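Local coordinates for clavulanic acid biosynthesis oligopeptide binding protein 2 (Streptomyces clavuligerus, PDB 2WOL), which belongs to the family 5 extracellular solute-binding proteins, probably binds peptides, and is associated with biosynthesis of the beta-lactamase inhibitor clavulanic acid, at residues L225-R230 / P246-L251. Sequence-based numbering, arbitrary orientation.
Sequences LLHLER and PDRVEL
His227 and Glu250 face each other as a non-hydrogen-bonded pair of two antiparallel strands, 225-230 and 248-253, in a mixed five-stranded sheet of this periplasmic-binding-protein-like fold. Glu250 lays its side chain over one face of the imidazole: CG sits almost above the ring centre, 3.6 Å from the centroid, in a CH-pi contact, and the carboxylate continues nearly parallel to the ring, with planes 8° apart. Leu225 CD1 touches the opposite face near the rim, which leaves the imidazole sandwiched. Arg248 approaches the ring edge, its guanidinium standing almost perpendicular, and NH2 donates to His227 ND1 over 3.0 Å in a bent bond. The same guanidinium gives NE to the anti lone pair of Glu250 OE2 at 2.9 Å, so one arginine fixes both stacked groups; CG anti to the backbone N (chi1 -170°) and an extended chain carry it along the sheet face to both partners.

On the other side of the sheet, Leu226, Leu228, Val249 and Leu251 share a buried face; the first three meet helix 54-63, while Leu251 packs on Leu37 and Leu273, its CB 4.1 Å from Leu226 CB with CG anti to the backbone N. Leu226 and Leu251 exchange two backbone bonds, as do Leu228 and Val249.

Toward Arg230 and Asp247 the backbones draw apart, and a water bridges Arg230 N and Asp247 O. Arg230, whose NH1 also reaches Ala244 O, closes this end with a side-on salt bridge in which NE and NH2 both donate to Asp247 OD2, at 3.1 and 2.9 Å, on its anti side.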
ATOM      1  N   LEU A 225      -6.421 -21.886  -8.905  1.00 12.10           N
ATOM      2  CA  LEU A 225      -5.039 -21.763  -9.354  1.00 11.93           C
ATOM      3  C   LEU A 225      -4.823 -20.637 -10.356  1.00 11.27           C
ATOM      4  O   LEU A 225      -5.762 -20.166 -11.008  1.00 11.08           O
ATOM      5  CB  LEU A 225      -4.529 -23.098  -9.928  1.00 11.95           C
ATOM      6  CG  LEU A 225      -5.218 -23.716 -11.153  1.00 12.43           C
ATOM      7  CD1 LEU A 225      -4.730 -23.092 -12.458  1.00 12.49           C
ATOM      8  CD2 LEU A 225      -4.986 -25.227 -11.176  1.00 12.76           C
ATOM      9  N   LEU A 226      -3.566 -20.219 -10.467  1.00 10.68           N
ATOM     10  CA  LEU A 226      -3.128 -19.298 -11.500  1.00 10.37           C
ATOM     11  C   LEU A 226      -1.747 -19.746 -11.938  1.00 10.52           C
ATOM     12  O   LEU A 226      -0.817 -19.796 -11.128  1.00 10.51           O
ATOM     13  CB  LEU A 226      -3.089 -17.858 -10.972  1.00 10.23           C
ATOM     14  CG  LEU A 226      -2.526 -16.781 -11.904  1.00 10.28           C
ATOM     15  CD1 LEU A 226      -3.416 -16.585 -13.135  1.00 11.86           C
ATOM     16  CD2 LEU A 226      -2.359 -15.476 -11.148  1.00 10.59           C
ATOM     17  N   HIS A 227      -1.627 -20.099 -13.213  1.00 10.54           N
ATOM     18  CA  HIS A 227      -0.360 -20.549 -13.775  1.00 10.80           C
ATOM     19  C   HIS A 227       0.156 -19.525 -14.769  1.00 10.66           C
ATOM     20  O   HIS A 227      -0.597 -19.043 -15.627  1.00 10.64           O
ATOM     21  CB  HIS A 227      -0.521 -21.918 -14.442  1.00 11.21           C
ATOM     22  CG  HIS A 227      -0.710 -23.047 -13.473  1.00 12.53           C
ATOM     23  ND1 HIS A 227      -0.675 -24.369 -13.857  1.00 15.19           N
ATOM     24  CD2 HIS A 227      -0.915 -23.051 -12.134  1.00 13.22           C
ATOM     25  CE1 HIS A 227      -0.869 -25.139 -12.802  1.00 15.24           C
ATOM     26  NE2 HIS A 227      -1.015 -24.363 -11.741  1.00 15.43           N
ATOM     27  N   LEU A 228       1.436 -19.193 -14.629  1.00 10.37           N
ATOM     28  CA  LEU A 228       2.118 -18.266 -15.515  1.00 10.34           C
ATOM     29  C   LEU A 228       3.212 -18.990 -16.280  1.00 10.50           C
ATOM     30  O   LEU A 228       3.962 -19.786 -15.711  1.00 10.19           O
ATOM     31  CB  LEU A 228       2.735 -17.107 -14.726  1.00 10.55           C
ATOM     32  CG  LEU A 228       1.878 -16.309 -13.735  1.00 11.11           C
ATOM     33  CD1 LEU A 228       2.680 -15.113 -13.242  1.00 11.12           C
ATOM     34  CD2 LEU A 228       0.549 -15.850 -14.340  1.00 11.60           C
ATOM     35  N   GLU A 229       3.286 -18.708 -17.576  1.00 10.60           N
ATOM     36  CA  GLU A 229       4.338 -19.247 -18.439  1.00 11.18           C
ATOM     37  C   GLU A 229       5.165 -18.095 -18.996  1.00 10.99           C
ATOM     38  O   GLU A 229       4.752 -16.941 -18.918  1.00 10.91           O
ATOM     39  CB  GLU A 229       3.725 -20.073 -19.582  1.00 11.11           C
ATOM     40  CG  GLU A 229       2.774 -19.272 -20.468  1.00 12.25           C
ATOM     41  CD  GLU A 229       2.149 -20.083 -21.586  1.00 12.63           C
ATOM     42  OE1 GLU A 229       2.184 -21.330 -21.525  1.00 16.04           O
ATOM     43  OE2 GLU A 229       1.606 -19.459 -22.523  1.00 15.20           O
ATOM     44  N   ARG A 230       6.330 -18.403 -19.558  1.00 11.14           N
ATOM     45  CA  ARG A 230       7.172 -17.377 -20.153  1.00 11.14           C
ATOM     46  C   ARG A 230       6.478 -16.673 -21.317  1.00 11.20           C
ATOM     47  O   ARG A 230       5.768 -17.298 -22.112  1.00 11.68           O
ATOM     48  CB  ARG A 230       8.493 -17.968 -20.637  1.00 11.01           C
ATOM     49  CG  ARG A 230       9.436 -18.400 -19.525  1.00 11.62           C
ATOM     50  CD  ARG A 230      10.844 -18.577 -20.080  1.00 10.68           C
ATOM     51  NE  ARG A 230      11.790 -19.089 -19.091  1.00 10.21           N
ATOM     52  CZ  ARG A 230      12.424 -18.337 -18.196  1.00 10.40           C
ATOM     53  NH1 ARG A 230      12.219 -17.026 -18.150  1.00 11.05           N
ATOM     54  NH2 ARG A 230      13.273 -18.894 -17.343  1.00 10.25           N
ATOM     55  N   PRO A 246      12.547 -18.379 -13.129  1.00  9.27           N
ATOM     56  CA  PRO A 246      11.798 -19.629 -13.300  1.00  9.52           C
ATOM     57  C   PRO A 246      11.207 -19.781 -14.699  1.00  9.71           C
ATOM     58  O   PRO A 246      10.903 -18.786 -15.359  1.00  9.37           O
ATOM     59  CB  PRO A 246      10.677 -19.528 -12.255  1.00  9.60           C
ATOM     60  CG  PRO A 246      10.575 -18.101 -11.909  1.00 10.56           C
ATOM     61  CD  PRO A 246      11.869 -17.432 -12.220  1.00  9.52           C
ATOM     62  N   ASP A 247      11.056 -21.023 -15.146  1.00  9.99           N
ATOM     63  CA  ASP A 247      10.391 -21.291 -16.416  1.00 10.76           C
ATOM     64  C   ASP A 247       8.878 -21.162 -16.277  1.00 10.70           C
ATOM     65  O   ASP A 247       8.178 -20.921 -17.255  1.00 11.46           O
ATOM     66  CB  ASP A 247      10.739 -22.692 -16.925  1.00 10.97           C
ATOM     67  CG  ASP A 247      12.152 -22.786 -17.465  1.00 12.73           C
ATOM     68  OD1 ASP A 247      12.653 -23.922 -17.584  1.00 15.47           O
ATOM     69  OD2 ASP A 247      12.760 -21.738 -17.772  1.00 14.59           O
ATOM     70  N   ARG A 248       8.380 -21.334 -15.055  1.00 10.64           N
ATOM     71  CA  ARG A 248       6.947 -21.356 -14.803  1.00 10.51           C
ATOM     72  C   ARG A 248       6.684 -20.880 -13.380  1.00 10.07           C
ATOM     73  O   ARG A 248       7.520 -21.053 -12.492  1.00  9.41           O
ATOM     74  CB  ARG A 248       6.416 -22.780 -15.000  1.00 10.31           C
ATOM     75  CG  ARG A 248       4.903 -22.933 -15.005  1.00 11.01           C
ATOM     76  CD  ARG A 248       4.526 -24.367 -15.353  1.00 11.61           C
ATOM     77  NE  ARG A 248       3.080 -24.562 -15.365  1.00 14.48           N
ATOM     78  CZ  ARG A 248       2.307 -24.342 -16.424  1.00 14.52           C
ATOM     79  NH1 ARG A 248       2.840 -23.926 -17.567  1.00 15.77           N
ATOM     80  NH2 ARG A 248       1.000 -24.551 -16.341  1.00 17.33           N
ATOM     81  N   VAL A 249       5.523 -20.265 -13.180  1.00 10.03           N
ATOM     82  CA  VAL A 249       5.084 -19.847 -11.855  1.00 10.24           C
ATOM     83  C   VAL A 249       3.687 -20.419 -11.637  1.00 10.19           C
ATOM     84  O   VAL A 249       2.789 -20.204 -12.454  1.00 10.36           O
ATOM     85  CB  VAL A 249       5.082 -18.302 -11.713  1.00 10.11           C
ATOM     86  CG1 VAL A 249       4.601 -17.880 -10.327  1.00 10.98           C
ATOM     87  CG2 VAL A 249       6.471 -17.732 -11.989  1.00 10.48           C
ATOM     88  N   GLU A 250       3.520 -21.174 -10.559  1.00  9.78           N
ATOM     89  CA  GLU A 250       2.237 -21.789 -10.250  1.00  9.94           C
ATOM     90  C   GLU A 250       1.742 -21.316  -8.891  1.00  9.64           C
ATOM     91  O   GLU A 250       2.373 -21.582  -7.862  1.00  9.58           O
ATOM     92  CB  GLU A 250       2.345 -23.313 -10.284  1.00 10.25           C
ATOM     93  CG  GLU A 250       2.571 -23.869 -11.681  1.00 12.08           C
ATOM     94  CD  GLU A 250       2.722 -25.376 -11.699  1.00 13.60           C
ATOM     95  OE1 GLU A 250       2.698 -26.002 -10.618  1.00 14.74           O
ATOM     96  OE2 GLU A 250       2.875 -25.936 -12.805  1.00 15.05           O
ATOM     97  N   LEU A 251       0.621 -20.601  -8.905  1.00  9.19           N
ATOM     98  CA  LEU A 251      -0.031 -20.138  -7.691  1.00  8.92           C
ATOM     99  C   LEU A 251      -1.194 -21.055  -7.321  1.00  8.92           C
ATOM    100  O   LEU A 251      -2.114 -21.251  -8.123  1.00  9.26           O
ATOM    101  CB  LEU A 251      -0.536 -18.699  -7.863  1.00  8.98           C
ATOM    102  CG  LEU A 251      -1.386 -18.120  -6.725  1.00  8.87           C
ATOM    103  CD1 LEU A 251      -0.577 -17.990  -5.437  1.00  8.38           C
ATOM    104  CD2 LEU A 251      -1.990 -16.779  -7.116  1.00  8.64           C
TER
HETATM  105  O   HOH W   1       7.050 -21.287 -19.610  1.00 15.76           O